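Local coordinates for 39 kDa initiator binding protein (Trichomonas vaginalis, PDB 1PP7), which binds the initiator element of the core promoter DNA, here that of the ferredoxin gene, through its N-terminal winged-helix-like initiator-binding domain, at residues G56-K69 with G100-R112. Sequence-based numbering, arbitrary orientation.
Sequences GLSWISDTEFKMKK and GGWTQWKRSGFTR. With nucleotides of chain B.
W102 spreads its indole across lysine chains of 56-69. K68 CG sits over the centre of the six-membered ring. K66 NZ lies over the opposite face, 4.7 Å from the centroid of the W102 six-membered ring, a cation-pi contact. At the indole edge a water accepts from W102 NE1 and K68 NZ. Next to W102, strands 65-67 and 102-106 pair antiparallel. F65 and W105 bond to each other through their backbone N-H and C=O groups, as do M67 and T103.

F65, M67, T103 and W105 share one face of the sheet. W105 CB rests on the F65 ring, 3.8 Å from its centroid. M67 bends at chi3, and its CE lies over the W105 pyrrole ring, 3.7 Å from the centroid. F110 CE1 meets F65 CE1 and W59 CH2, both at 3.5 Å, closing an aromatic cluster.

R112 CA covers the W59 pyrrole face. R112 N donates to D62 O at 3.1 Å, and the R112 guanidinium, edge toward D62 OD1, forms a long, weak salt bridge.

K69 NZ bonds N84 and, weakly, a phosphate oxygen of DA3 of chain B, so the start of helix 69-76, just after strand 65-67, lies at the DNA backbone. Strands 57-59 and 93-99 flank the pair, while helix 80-89 packs on M67 and W105 through L87.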
loop_
_atom_site.group_PDB
_atom_site.type_symbol
_atom_site.label_atom_id
_atom_site.label_comp_id
_atom_site.label_asym_id
_atom_site.label_seq_id
_atom_site.Cartn_x
_atom_site.Cartn_y
_atom_site.Cartn_z
ATOM N N GLY C 56 3.516 7.477 3.819
ATOM C CA GLY C 56 3.666 7.920 2.454
ATOM C C GLY C 56 2.967 6.905 1.570
ATOM O O GLY C 56 3.604 6.038 0.967
ATOM N N LEU C 57 1.642 7.027 1.546
ATOM C CA LEU C 57 0.740 6.202 0.782
ATOM C C LEU C 57 -0.590 6.937 0.810
ATOM O O LEU C 57 -1.303 6.861 1.802
ATOM C CB LEU C 57 0.597 4.823 1.421
ATOM C CG LEU C 57 -0.185 3.827 0.588
ATOM C CD1 LEU C 57 0.336 3.928 -0.819
ATOM C CD2 LEU C 57 -0.053 2.406 1.169
ATOM N N SER C 58 -0.896 7.662 -0.274
ATOM C CA SER C 58 -2.148 8.422 -0.398
ATOM C C SER C 58 -2.656 8.680 -1.826
ATOM O O SER C 58 -1.895 8.740 -2.785
ATOM C CB SER C 58 -2.054 9.772 0.371
ATOM O OG SER C 58 -0.916 10.516 0.026
ATOM N N TRP C 59 -3.970 8.803 -1.964
ATOM C CA TRP C 59 -4.544 9.081 -3.280
ATOM C C TRP C 59 -4.268 10.534 -3.675
ATOM O O TRP C 59 -4.351 11.465 -2.852
ATOM C CB TRP C 59 -6.057 8.888 -3.275
ATOM C CG TRP C 59 -6.508 7.472 -3.018
ATOM C CD1 TRP C 59 -7.051 6.982 -1.854
ATOM C CD2 TRP C 59 -6.498 6.374 -3.956
ATOM N NE1 TRP C 59 -7.376 5.660 -2.023
ATOM C CE2 TRP C 59 -7.049 5.265 -3.299
ATOM C CE3 TRP C 59 -6.080 6.233 -5.286
ATOM C CZ2 TRP C 59 -7.189 4.039 -3.909
ATOM C CZ3 TRP C 59 -6.219 5.018 -5.901
ATOM C CH2 TRP C 59 -6.768 3.930 -5.212
ATOM N N ILE C 60 -3.944 10.745 -4.931
ATOM C CA ILE C 60 -3.751 12.114 -5.393
ATOM C C ILE C 60 -5.009 12.439 -6.278
ATOM O O ILE C 60 -5.301 13.584 -6.582
ATOM C CB ILE C 60 -2.378 12.256 -6.127
ATOM C CG1 ILE C 60 -2.332 11.378 -7.366
ATOM C CG2 ILE C 60 -1.242 11.813 -5.171
ATOM C CD1 ILE C 60 -0.942 11.277 -7.929
ATOM N N SER C 61 -5.758 11.414 -6.661
ATOM C CA SER C 61 -6.991 11.616 -7.415
ATOM C C SER C 61 -7.865 10.377 -7.194
ATOM O O SER C 61 -7.489 9.491 -6.401
ATOM C CB SER C 61 -6.708 11.829 -8.902
ATOM O OG SER C 61 -6.179 10.670 -9.516
ATOM N N ASP C 62 -9.021 10.304 -7.852
ATOM C CA ASP C 62 -9.896 9.130 -7.717
ATOM C C ASP C 62 -9.151 7.877 -8.200
ATOM O O ASP C 62 -9.489 6.738 -7.800
ATOM C CB ASP C 62 -11.177 9.260 -8.570
ATOM C CG ASP C 62 -12.317 10.033 -7.869
ATOM O OD1 ASP C 62 -12.384 10.045 -6.604
ATOM O OD2 ASP C 62 -13.167 10.610 -8.615
ATOM N N THR C 63 -8.118 8.078 -9.022
ATOM C CA THR C 63 -7.405 6.934 -9.608
ATOM C C THR C 63 -5.878 6.772 -9.539
ATOM O O THR C 63 -5.335 5.816 -10.081
ATOM C CB THR C 63 -7.788 6.812 -11.090
ATOM O OG1 THR C 63 -7.390 8.003 -11.771
ATOM C CG2 THR C 63 -9.278 6.662 -11.250
ATOM N N GLU C 64 -5.185 7.684 -8.891
ATOM C CA GLU C 64 -3.753 7.578 -8.819
ATOM C C GLU C 64 -3.367 7.756 -7.368
ATOM O O GLU C 64 -4.049 8.457 -6.619
ATOM C CB GLU C 64 -3.104 8.674 -9.714
ATOM C CG GLU C 64 -3.772 8.743 -11.105
ATOM C CD GLU C 64 -3.014 9.580 -12.182
ATOM O OE1 GLU C 64 -3.508 9.602 -13.360
ATOM O OE2 GLU C 64 -1.948 10.206 -11.869
ATOM N N PHE C 65 -2.283 7.119 -6.954
ATOM C CA PHE C 65 -1.789 7.252 -5.586
ATOM C C PHE C 65 -0.285 7.390 -5.678
ATOM O O PHE C 65 0.332 7.081 -6.697
ATOM C CB PHE C 65 -2.161 6.029 -4.686
ATOM C CG PHE C 65 -1.608 4.679 -5.150
ATOM C CD1 PHE C 65 -2.320 3.895 -6.097
ATOM C CD2 PHE C 65 -0.469 4.136 -4.556
ATOM C CE1 PHE C 65 -1.914 2.610 -6.432
ATOM C CE2 PHE C 65 -0.036 2.835 -4.874
ATOM C CZ PHE C 65 -0.763 2.066 -5.818
ATOM N N LYS C 66 0.308 7.888 -4.605
ATOM C CA LYS C 66 1.727 8.042 -4.562
ATOM C C LYS C 66 2.106 7.321 -3.322
ATOM O O LYS C 66 1.269 7.170 -2.426
ATOM C CB LYS C 66 2.128 9.506 -4.453
ATOM C CG LYS C 66 1.464 10.293 -3.299
ATOM C CD LYS C 66 2.248 11.609 -3.134
ATOM C CE LYS C 66 1.393 12.762 -2.562
ATOM N NZ LYS C 66 2.245 13.978 -2.126
ATOM N N MET C 67 3.366 6.895 -3.244
ATOM C CA MET C 67 3.807 6.181 -2.070
ATOM C C MET C 67 5.305 6.248 -1.973
ATOM O O MET C 67 5.968 6.647 -2.923
ATOM C CB MET C 67 3.356 4.690 -2.140
ATOM C CG MET C 67 4.183 3.777 -3.055
ATOM S SD MET C 67 3.620 1.993 -2.936
ATOM C CE MET C 67 2.994 1.704 -4.501
ATOM N N LYS C 68 5.814 5.909 -0.785
ATOM C CA LYS C 68 7.235 5.796 -0.546
ATOM C C LYS C 68 7.389 4.258 -0.390
ATOM O O LYS C 68 7.087 3.688 0.660
ATOM C CB LYS C 68 7.605 6.549 0.729
ATOM C CG LYS C 68 7.615 8.059 0.561
ATOM C CD LYS C 68 8.463 8.722 1.634
ATOM C CE LYS C 68 8.492 10.250 1.434
ATOM N NZ LYS C 68 9.540 11.025 2.206
ATOM N N LYS C 69 7.830 3.568 -1.435
ATOM C CA LYS C 69 7.922 2.104 -1.332
ATOM C C LYS C 69 8.735 1.628 -0.139
ATOM O O LYS C 69 8.375 0.666 0.528
ATOM C CB LYS C 69 8.468 1.505 -2.624
ATOM C CG LYS C 69 7.559 1.824 -3.756
ATOM C CD LYS C 69 7.898 1.069 -4.978
ATOM C CE LYS C 69 9.060 1.726 -5.705
ATOM N NZ LYS C 69 9.633 0.744 -6.669
ATOM N N GLY C 100 12.797 11.794 -4.181
ATOM C CA GLY C 100 12.780 11.932 -2.742
ATOM C C GLY C 100 11.970 10.802 -2.180
ATOM O O GLY C 100 11.144 10.989 -1.279
ATOM N N GLY C 101 12.174 9.619 -2.748
ATOM C CA GLY C 101 11.461 8.433 -2.291
ATOM C C GLY C 101 9.987 8.295 -2.658
ATOM O O GLY C 101 9.304 7.351 -2.252
ATOM N N TRP C 102 9.460 9.246 -3.397
ATOM C CA TRP C 102 8.064 9.157 -3.753
ATOM C C TRP C 102 7.926 8.619 -5.162
ATOM O O TRP C 102 8.697 8.983 -6.075
ATOM C CB TRP C 102 7.401 10.515 -3.685
ATOM C CG TRP C 102 7.178 10.963 -2.321
ATOM C CD1 TRP C 102 7.972 11.793 -1.588
ATOM C CD2 TRP C 102 6.032 10.674 -1.525
ATOM N NE1 TRP C 102 7.375 12.057 -0.374
ATOM C CE2 TRP C 102 6.187 11.389 -0.301
ATOM C CE3 TRP C 102 4.880 9.889 -1.724
ATOM C CZ2 TRP C 102 5.232 11.341 0.728
ATOM C CZ3 TRP C 102 3.944 9.833 -0.722
ATOM C CH2 TRP C 102 4.120 10.561 0.505
ATOM N N THR C 103 6.922 7.780 -5.336
ATOM C CA THR C 103 6.666 7.185 -6.606
ATOM C C THR C 103 5.135 7.302 -6.783
ATOM O O THR C 103 4.420 7.457 -5.787
ATOM C CB THR C 103 7.376 5.775 -6.547
ATOM O OG1 THR C 103 8.043 5.530 -7.788
ATOM C CG2 THR C 103 6.518 4.683 -6.115
ATOM N N GLN C 104 4.638 7.360 -8.030
ATOM C CA GLN C 104 3.192 7.499 -8.274
ATOM C C GLN C 104 2.684 6.364 -9.073
ATOM O O GLN C 104 3.421 5.831 -9.911
ATOM C CB GLN C 104 2.899 8.771 -9.019
ATOM C CG GLN C 104 2.211 9.797 -8.170
ATOM C CD GLN C 104 2.229 11.131 -8.807
ATOM O OE1 GLN C 104 1.778 11.283 -9.956
ATOM N NE2 GLN C 104 2.763 12.135 -8.077
ATOM N N TRP C 105 1.404 6.023 -8.854
ATOM C CA TRP C 105 0.794 4.854 -9.484
ATOM C C TRP C 105 -0.666 4.861 -9.842
ATOM O O TRP C 105 -1.420 5.635 -9.305
ATOM C CB TRP C 105 0.949 3.626 -8.574
ATOM C CG TRP C 105 2.327 3.360 -8.180
ATOM C CD1 TRP C 105 3.059 4.070 -7.287
ATOM C CD2 TRP C 105 3.197 2.361 -8.719
ATOM N NE1 TRP C 105 4.316 3.598 -7.241
ATOM C CE2 TRP C 105 4.444 2.541 -8.105
ATOM C CE3 TRP C 105 3.042 1.341 -9.651
ATOM C CZ2 TRP C 105 5.557 1.729 -8.394
ATOM C CZ3 TRP C 105 4.133 0.539 -9.949
ATOM C CH2 TRP C 105 5.380 0.743 -9.320
ATOM N N LYS C 106 -1.042 3.892 -10.699
ATOM C CA LYS C 106 -2.417 3.639 -11.124
ATOM C C LYS C 106 -2.506 2.173 -11.559
ATOM O O LYS C 106 -1.505 1.536 -11.840
ATOM C CB LYS C 106 -2.863 4.578 -12.255
ATOM C CG LYS C 106 -2.967 3.962 -13.653
ATOM C CD LYS C 106 -2.424 4.911 -14.697
ATOM C CE LYS C 106 -3.127 4.789 -16.072
ATOM N NZ LYS C 106 -2.952 3.509 -16.787
ATOM N N ARG C 107 -3.710 1.622 -11.612
ATOM C CA ARG C 107 -3.889 0.214 -11.981
ATOM C C ARG C 107 -5.344 0.167 -12.353
ATOM O O ARG C 107 -6.177 0.717 -11.635
ATOM C CB ARG C 107 -3.609 -0.690 -10.779
ATOM C CG ARG C 107 -3.821 -2.178 -11.084
ATOM C CD ARG C 107 -4.032 -3.016 -9.835
ATOM N NE ARG C 107 -3.915 -4.452 -10.075
ATOM C CZ ARG C 107 -4.747 -5.382 -9.573
ATOM N NH1 ARG C 107 -5.791 -5.054 -8.803
ATOM N NH2 ARG C 107 -4.509 -6.654 -9.807
ATOM N N SER C 108 -5.689 -0.471 -13.458
ATOM C CA SER C 108 -7.088 -0.436 -13.865
ATOM C C SER C 108 -8.065 -1.043 -12.819
ATOM O O SER C 108 -7.846 -2.121 -12.289
ATOM C CB SER C 108 -7.231 -1.069 -15.270
ATOM O OG SER C 108 -7.159 -2.483 -15.179
ATOM N N GLY C 109 -9.127 -0.308 -12.509
ATOM C CA GLY C 109 -10.101 -0.767 -11.542
ATOM C C GLY C 109 -9.635 -0.635 -10.090
ATOM O O GLY C 109 -10.249 -1.199 -9.163
ATOM N N PHE C 110 -8.546 0.101 -9.891
ATOM C CA PHE C 110 -8.015 0.298 -8.566
ATOM C C PHE C 110 -8.192 1.814 -8.263
ATOM O O PHE C 110 -7.429 2.683 -8.723
ATOM C CB PHE C 110 -6.556 -0.187 -8.558
ATOM C CG PHE C 110 -5.922 -0.178 -7.200
ATOM C CD1 PHE C 110 -5.324 0.991 -6.693
ATOM C CD2 PHE C 110 -5.980 -1.311 -6.382
ATOM C CE1 PHE C 110 -4.808 1.023 -5.396
ATOM C CE2 PHE C 110 -5.458 -1.277 -5.068
ATOM C CZ PHE C 110 -4.877 -0.109 -4.584
ATOM N N THR C 111 -9.207 2.117 -7.469
ATOM C CA THR C 111 -9.535 3.499 -7.167
ATOM C C THR C 111 -9.982 3.675 -5.736
ATOM O O THR C 111 -10.134 2.688 -4.985
ATOM C CB THR C 111 -10.725 3.993 -8.042
ATOM O OG1 THR C 111 -11.946 3.344 -7.629
ATOM C CG2 THR C 111 -10.519 3.636 -9.458
ATOM N N ARG C 112 -10.239 4.949 -5.411
ATOM C CA ARG C 112 -10.712 5.403 -4.111
ATOM C C ARG C 112 -11.759 4.436 -3.615
ATOM O O ARG C 112 -11.681 4.011 -2.483
ATOM C CB ARG C 112 -11.296 6.819 -4.227
ATOM C CG ARG C 112 -11.627 7.558 -2.908
ATOM C CD ARG C 112 -10.675 8.730 -2.633
ATOM N NE ARG C 112 -10.587 9.667 -3.756
ATOM C CZ ARG C 112 -9.823 10.756 -3.764
ATOM N NH1 ARG C 112 -9.070 11.051 -2.716
ATOM N NH2 ARG C 112 -9.823 11.567 -4.813
ATOM P P DA B 3 12.115 3.214 -8.240
ATOM O OP1 DA B 3 11.217 4.096 -9.053
ATOM O OP2 DA B 3 11.757 2.843 -6.851
ATOM O "O5'" DA B 3 12.326 1.860 -9.032
ATOM C "C5'" DA B 3 12.335 1.864 -10.452
ATOM C "C4'" DA B 3 12.646 0.475 -10.952
ATOM O "O4'" DA B 3 13.969 0.046 -10.536
ATOM C "C3'" DA B 3 11.694 -0.645 -10.509
ATOM O "O3'" DA B 3 11.617 -1.456 -11.655
ATOM C "C2'" DA B 3 12.514 -1.395 -9.481
ATOM C "C1'" DA B 3 13.872 -1.301 -10.135
ATOM N N9 DA B 3 15.041 -1.661 -9.326
ATOM C C8 DA B 3 15.286 -1.455 -7.981
ATOM N N7 DA B 3 16.438 -1.957 -7.568
ATOM C C5 DA B 3 16.979 -2.525 -8.708
ATOM C C6 DA B 3 18.183 -3.243 -8.934
ATOM N N6 DA B 3 19.088 -3.500 -7.977
ATOM N N1 DA B 3 18.417 -3.698 -10.195
ATOM C C2 DA B 3 17.504 -3.437 -11.158
ATOM N N3 DA B 3 16.340 -2.766 -11.066
ATOM C C4 DA B 3 16.136 -2.338 -9.802
HETATM O O HOH W 1 -9.601 3.900 -0.669
HETATM O O HOH W 2 -5.577 3.272 -10.255
HETATM O O HOH W 3 9.546 13.723 1.403
#